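Local coordinates for 3-oxoacyl-[acyl-carrier-protein] synthase (Arabidopsis thaliana, PDB 2IX4) that condenses acyl chains with malonyl-ACP, releasing carbon dioxide and lengthening the chain by two carbons in mitochondrial fatty acid synthesis, at residues Ile89-Leu100 against Met157-Phe168. Numbering follows the deposited sequence.
Sequences IGYAVCAADEAL and MASGHVSMKYGF
Ile-89, at one end of the contact between helices 87-102 and 157-166, lays its CG2 over one face of the His-161 ring, 3.8 Å from the ring centroid and displaced toward the rim: a CH-pi contact. CG1 lies beside the backbone N (chi1 -62°), which leaves CG2 anti to it and over the imidazole, while CD1 reaches to 3.9 Å from Met-157 CB. Further along, small side chains let the two helix segments approach to 8.9 Å between their axes, and Ala-92 CB meets Ala-158 CB at 3.8 Å. Val-93 splits its two methyls: CG1 lies 3.9 Å from Lys-165 CD, while CG2 packs on His-161 CB and on Val-162 CG2, which also touches Ala-96 CB; the two valines slide past each other in opposite directions.

At the other end Leu-100 sets CD1 almost over the centre of the Tyr-166 ring, 13° off its normal; the same methyl comes within 3.7 Å of Phe-168 CE1, at that ring's edge. The opposite face of Tyr-166 carries Lys-165 CG, so its ring is sandwiched between two aliphatic groups. As a knob, Tyr-166 sits among Val-93, Ala-96, Asp-97 and Leu-100, and its OH donates to the anti lone pair of Asp-97 OD2 at 2.7 Å. A phenylalanine in its place would lack the hydroxyl and would probably leave Asp-97 OD2 without this donor.

The axes of segments 89-100 and 157-166 cross at -43°, and the two helices pack against strands 116-122 and 200-207 of the thiolase-fold core, while Ile-286 of the second subunit packs on His-161. Arg-101 NE forms a salt bridge with Asp-97 OD1, and with Tyr-166 on OD2 both carboxylate oxygens are engaged, which is likely to stabilise the negative charge in an otherwise mostly apolar interface.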
ATOM      1  N   ILE A  89       5.849  12.309  -4.298  1.00 22.83           N
ATOM      2  CA  ILE A  89       6.563  11.681  -5.413  1.00 22.19           C
ATOM      3  C   ILE A  89       7.941  12.328  -5.630  1.00 22.02           C
ATOM      4  O   ILE A  89       8.938  11.626  -5.828  1.00 21.96           O
ATOM      5  CB  ILE A  89       5.725  11.686  -6.721  1.00 22.18           C
ATOM      6  CG1 ILE A  89       4.438  10.877  -6.535  1.00 22.31           C
ATOM      7  CG2 ILE A  89       6.542  11.130  -7.898  1.00 21.69           C
ATOM      8  CD1 ILE A  89       3.375  11.115  -7.604  1.00 22.17           C
ATOM      9  N   GLY A  90       7.989  13.658  -5.580  1.00 21.53           N
ATOM     10  CA  GLY A  90       9.239  14.403  -5.745  1.00 21.22           C
ATOM     11  C   GLY A  90      10.266  14.129  -4.659  1.00 21.06           C
ATOM     12  O   GLY A  90      11.467  14.046  -4.938  1.00 20.93           O
ATOM     13  N   TYR A  91       9.794  13.991  -3.419  1.00 20.81           N
ATOM     14  CA  TYR A  91      10.664  13.657  -2.287  1.00 20.63           C
ATOM     15  C   TYR A  91      11.337  12.301  -2.489  1.00 20.53           C
ATOM     16  O   TYR A  91      12.543  12.162  -2.275  1.00 20.64           O
ATOM     17  CB  TYR A  91       9.884  13.645  -0.965  1.00 20.72           C
ATOM     18  CG  TYR A  91       9.372  14.988  -0.484  1.00 20.57           C
ATOM     19  CD1 TYR A  91       8.381  15.053   0.492  1.00 20.92           C
ATOM     20  CD2 TYR A  91       9.865  16.190  -1.002  1.00 21.04           C
ATOM     21  CE1 TYR A  91       7.902  16.266   0.948  1.00 21.29           C
ATOM     22  CE2 TYR A  91       9.384  17.416  -0.555  1.00 20.97           C
ATOM     23  CZ  TYR A  91       8.400  17.443   0.421  1.00 21.48           C
ATOM     24  OH  TYR A  91       7.909  18.642   0.877  1.00 21.71           O
ATOM     25  N   ALA A  92      10.544  11.318  -2.911  1.00 20.49           N
ATOM     26  CA  ALA A  92      11.016   9.956  -3.129  1.00 20.56           C
ATOM     27  C   ALA A  92      12.026   9.892  -4.264  1.00 20.63           C
ATOM     28  O   ALA A  92      13.043   9.219  -4.147  1.00 20.65           O
ATOM     29  CB  ALA A  92       9.848   9.025  -3.404  1.00 20.54           C
ATOM     30  N   VAL A  93      11.744  10.598  -5.355  1.00 20.76           N
ATOM     31  CA  VAL A  93      12.651  10.626  -6.502  1.00 20.72           C
ATOM     32  C   VAL A  93      13.974  11.278  -6.105  1.00 20.77           C
ATOM     33  O   VAL A  93      15.043  10.769  -6.437  1.00 20.87           O
ATOM     34  CB  VAL A  93      12.011  11.315  -7.739  1.00 20.87           C
ATOM     35  CG1 VAL A  93      13.033  11.488  -8.868  1.00 20.61           C
ATOM     36  CG2 VAL A  93      10.818  10.508  -8.233  1.00 20.53           C
ATOM     37  N   CYS A  94      13.889  12.392  -5.377  1.00 20.83           N
ATOM     38  CA  CYS A  94      15.068  13.084  -4.849  1.00 20.90           C
ATOM     39  C   CYS A  94      15.929  12.151  -3.990  1.00 20.72           C
ATOM     40  O   CYS A  94      17.140  12.039  -4.203  1.00 20.50           O
ATOM     41  CB  CYS A  94      14.642  14.315  -4.037  1.00 20.88           C
ATOM     42  SG  CYS A  94      16.004  15.240  -3.303  1.00 21.64           S
ATOM     43  N   ALA A  95      15.288  11.482  -3.035  1.00 20.32           N
ATOM     44  CA  ALA A  95      15.965  10.545  -2.141  1.00 20.26           C
ATOM     45  C   ALA A  95      16.505   9.318  -2.878  1.00 20.19           C
ATOM     46  O   ALA A  95      17.612   8.853  -2.587  1.00 20.20           O
ATOM     47  CB  ALA A  95      15.036  10.125  -1.011  1.00 19.92           C
ATOM     48  N   ALA A  96      15.725   8.801  -3.830  1.00 19.90           N
ATOM     49  CA  ALA A  96      16.132   7.635  -4.613  1.00 19.83           C
ATOM     50  C   ALA A  96      17.357   7.939  -5.460  1.00 19.89           C
ATOM     51  O   ALA A  96      18.244   7.097  -5.589  1.00 20.06           O
ATOM     52  CB  ALA A  96      14.992   7.134  -5.483  1.00 19.72           C
ATOM     53  N   ASP A  97      17.406   9.147  -6.019  1.00 19.92           N
ATOM     54  CA  ASP A  97      18.542   9.579  -6.832  1.00 19.97           C
ATOM     55  C   ASP A  97      19.834   9.644  -6.023  1.00 19.98           C
ATOM     56  O   ASP A  97      20.902   9.263  -6.515  1.00 19.93           O
ATOM     57  CB  ASP A  97      18.266  10.941  -7.471  1.00 20.11           C
ATOM     58  CG  ASP A  97      19.256  11.275  -8.572  1.00 20.60           C
ATOM     59  OD1 ASP A  97      20.089  12.183  -8.364  1.00 21.18           O
ATOM     60  OD2 ASP A  97      19.212  10.613  -9.634  1.00 21.00           O
ATOM     61  N   GLU A  98      19.735  10.141  -4.791  1.00 19.91           N
ATOM     62  CA  GLU A  98      20.877  10.187  -3.880  1.00 19.86           C
ATOM     63  C   GLU A  98      21.337   8.778  -3.510  1.00 19.75           C
ATOM     64  O   GLU A  98      22.530   8.475  -3.580  1.00 19.55           O
ATOM     65  CB  GLU A  98      20.543  10.986  -2.614  1.00 19.89           C
ATOM     66  CG  GLU A  98      21.728  11.152  -1.666  1.00 20.45           C
ATOM     67  CD  GLU A  98      21.346  11.662  -0.284  1.00 20.73           C
ATOM     68  OE1 GLU A  98      20.150  11.938  -0.032  1.00 20.46           O
ATOM     69  OE2 GLU A  98      22.260  11.788   0.555  1.00 21.62           O
ATOM     70  N   ALA A  99      20.385   7.929  -3.120  1.00 19.63           N
ATOM     71  CA  ALA A  99      20.670   6.540  -2.754  1.00 19.73           C
ATOM     72  C   ALA A  99      21.354   5.758  -3.879  1.00 19.91           C
ATOM     73  O   ALA A  99      22.344   5.066  -3.644  1.00 20.08           O
ATOM     74  CB  ALA A  99      19.391   5.832  -2.304  1.00 19.76           C
ATOM     75  N   LEU A 100      20.829   5.881  -5.097  1.00 20.02           N
ATOM     76  CA  LEU A 100      21.374   5.166  -6.255  1.00 20.33           C
ATOM     77  C   LEU A 100      22.771   5.640  -6.653  1.00 20.55           C
ATOM     78  O   LEU A 100      23.619   4.833  -7.049  1.00 20.53           O
ATOM     79  CB  LEU A 100      20.414   5.248  -7.448  1.00 20.27           C
ATOM     80  CG  LEU A 100      19.137   4.405  -7.326  1.00 20.48           C
ATOM     81  CD1 LEU A 100      18.059   4.928  -8.258  1.00 19.96           C
ATOM     82  CD2 LEU A 100      19.419   2.926  -7.592  1.00 20.29           C
ATOM     83  N   MET A 157       2.527   5.603  -6.605  1.00 24.11           N
ATOM     84  CA  MET A 157       3.120   6.284  -7.756  1.00 24.26           C
ATOM     85  C   MET A 157       4.587   6.696  -7.611  1.00 24.05           C
ATOM     86  O   MET A 157       5.259   6.940  -8.617  1.00 24.20           O
ATOM     87  CB  MET A 157       2.243   7.452  -8.219  1.00 24.41           C
ATOM     88  CG  MET A 157       0.956   7.004  -8.919  1.00 24.94           C
ATOM     89  SD  MET A 157       1.191   5.895 -10.335  1.00 26.61           S
ATOM     90  CE  MET A 157       1.978   6.997 -11.507  1.00 26.03           C
ATOM     91  N   ALA A 158       5.079   6.779  -6.377  1.00 23.79           N
ATOM     92  CA  ALA A 158       6.499   7.063  -6.151  1.00 23.72           C
ATOM     93  C   ALA A 158       7.379   5.964  -6.757  1.00 23.58           C
ATOM     94  O   ALA A 158       8.373   6.258  -7.423  1.00 23.40           O
ATOM     95  CB  ALA A 158       6.794   7.250  -4.666  1.00 23.90           C
ATOM     96  N   SER A 159       6.990   4.706  -6.540  1.00 23.23           N
ATOM     97  CA  SER A 159       7.636   3.553  -7.177  1.00 23.06           C
ATOM     98  C   SER A 159       7.579   3.624  -8.697  1.00 22.82           C
ATOM     99  O   SER A 159       8.563   3.315  -9.370  1.00 23.06           O
ATOM    100  CB  SER A 159       6.992   2.242  -6.718  1.00 23.02           C
ATOM    101  OG  SER A 159       7.230   2.013  -5.347  1.00 23.61           O
ATOM    102  N   GLY A 160       6.421   4.020  -9.228  1.00 22.45           N
ATOM    103  CA  GLY A 160       6.225   4.169 -10.666  1.00 21.96           C
ATOM    104  C   GLY A 160       7.177   5.175 -11.285  1.00 21.82           C
ATOM    105  O   GLY A 160       7.812   4.891 -12.303  1.00 21.57           O
ATOM    106  N   HIS A 161       7.284   6.348 -10.661  1.00 21.63           N
ATOM    107  CA  HIS A 161       8.143   7.422 -11.171  1.00 21.81           C
ATOM    108  C   HIS A 161       9.633   7.109 -11.050  1.00 21.76           C
ATOM    109  O   HIS A 161      10.416   7.478 -11.925  1.00 21.85           O
ATOM    110  CB  HIS A 161       7.816   8.742 -10.478  1.00 21.90           C
ATOM    111  CG  HIS A 161       6.534   9.359 -10.941  1.00 22.07           C
ATOM    112  ND1 HIS A 161       6.492  10.380 -11.864  1.00 22.39           N
ATOM    113  CD2 HIS A 161       5.247   9.091 -10.616  1.00 21.22           C
ATOM    114  CE1 HIS A 161       5.235  10.721 -12.081  1.00 22.47           C
ATOM    115  NE2 HIS A 161       4.459   9.953 -11.338  1.00 21.69           N
ATOM    116  N   VAL A 162      10.018   6.436  -9.968  1.00 21.83           N
ATOM    117  CA  VAL A 162      11.405   6.004  -9.776  1.00 22.13           C
ATOM    118  C   VAL A 162      11.800   4.952 -10.822  1.00 22.33           C
ATOM    119  O   VAL A 162      12.818   5.104 -11.501  1.00 22.17           O
ATOM    120  CB  VAL A 162      11.671   5.507  -8.320  1.00 22.07           C
ATOM    121  CG1 VAL A 162      13.070   4.900  -8.183  1.00 22.04           C
ATOM    122  CG2 VAL A 162      11.502   6.656  -7.327  1.00 22.18           C
ATOM    123  N   SER A 163      10.979   3.912 -10.970  1.00 22.57           N
ATOM    124  CA  SER A 163      11.235   2.855 -11.954  1.00 23.02           C
ATOM    125  C   SER A 163      11.340   3.403 -13.374  1.00 23.06           C
ATOM    126  O   SER A 163      12.231   3.011 -14.125  1.00 23.08           O
ATOM    127  CB  SER A 163      10.157   1.773 -11.886  1.00 23.11           C
ATOM    128  OG  SER A 163       8.880   2.317 -12.156  1.00 24.77           O
ATOM    129  N   MET A 164      10.431   4.313 -13.726  1.00 23.20           N
ATOM    130  CA  MET A 164      10.438   4.982 -15.032  1.00 23.42           C
ATOM    131  C   MET A 164      11.716   5.774 -15.290  1.00 22.93           C
ATOM    132  O   MET A 164      12.275   5.717 -16.389  1.00 22.91           O
ATOM    133  CB  MET A 164       9.246   5.931 -15.159  1.00 23.86           C
ATOM    134  CG  MET A 164       7.940   5.285 -15.586  1.00 25.77           C
ATOM    135  SD  MET A 164       6.580   6.482 -15.617  1.00 30.40           S
ATOM    136  CE  MET A 164       7.141   7.618 -16.884  1.00 27.88           C
ATOM    137  N   LYS A 165      12.167   6.521 -14.283  1.00 22.40           N
ATOM    138  CA  LYS A 165      13.329   7.395 -14.435  1.00 22.06           C
ATOM    139  C   LYS A 165      14.600   6.610 -14.768  1.00 21.74           C
ATOM    140  O   LYS A 165      15.411   7.047 -15.586  1.00 21.54           O
ATOM    141  CB  LYS A 165      13.535   8.256 -13.180  1.00 22.03           C
ATOM    142  CG  LYS A 165      14.663   9.288 -13.302  1.00 22.09           C
ATOM    143  CD  LYS A 165      14.723  10.203 -12.083  1.00 22.38           C
ATOM    144  CE  LYS A 165      15.984  11.068 -12.078  1.00 23.45           C
ATOM    145  NZ  LYS A 165      16.042  12.011 -13.239  1.00 24.75           N
ATOM    146  N   TYR A 166      14.751   5.441 -14.150  1.00 21.32           N
ATOM    147  CA  TYR A 166      15.987   4.665 -14.262  1.00 20.86           C
ATOM    148  C   TYR A 166      15.847   3.399 -15.114  1.00 20.61           C
ATOM    149  O   TYR A 166      16.833   2.709 -15.374  1.00 20.64           O
ATOM    150  CB  TYR A 166      16.525   4.340 -12.865  1.00 20.97           C
ATOM    151  CG  TYR A 166      16.691   5.564 -11.998  1.00 20.86           C
ATOM    152  CD1 TYR A 166      15.737   5.896 -11.038  1.00 21.44           C
ATOM    153  CD2 TYR A 166      17.786   6.413 -12.160  1.00 21.19           C
ATOM    154  CE1 TYR A 166      15.875   7.029 -10.246  1.00 21.02           C
ATOM    155  CE2 TYR A 166      17.935   7.548 -11.375  1.00 21.08           C
ATOM    156  CZ  TYR A 166      16.977   7.849 -10.424  1.00 21.36           C
ATOM    157  OH  TYR A 166      17.119   8.973  -9.650  1.00 21.47           O
ATOM    158  N   GLY A 167      14.625   3.112 -15.556  1.00 20.20           N
ATOM    159  CA  GLY A 167      14.357   1.948 -16.394  1.00 19.82           C
ATOM    160  C   GLY A 167      14.358   0.655 -15.602  1.00 19.60           C
ATOM    161  O   GLY A 167      14.713  -0.397 -16.127  1.00 19.53           O
ATOM    162  N   PHE A 168      13.956   0.739 -14.337  1.00 19.38           N
ATOM    163  CA  PHE A 168      13.970  -0.419 -13.448  1.00 19.42           C
ATOM    164  C   PHE A 168      12.741  -1.293 -13.673  1.00 19.49           C
ATOM    165  O   PHE A 168      11.608  -0.853 -13.448  1.00 19.64           O
ATOM    166  CB  PHE A 168      14.084   0.017 -11.978  1.00 19.41           C
ATOM    167  CG  PHE A 168      15.410   0.651 -11.621  1.00 18.85           C
ATOM    168  CD1 PHE A 168      15.507   1.505 -10.527  1.00 18.97           C
ATOM    169  CD2 PHE A 168      16.558   0.400 -12.377  1.00 18.92           C
ATOM    170  CE1 PHE A 168      16.725   2.094 -10.180  1.00 18.54           C
ATOM    171  CE2 PHE A 168      17.781   0.987 -12.042  1.00 19.02           C
ATOM    172  CZ  PHE A 168      17.864   1.836 -10.940  1.00 18.49           C
TER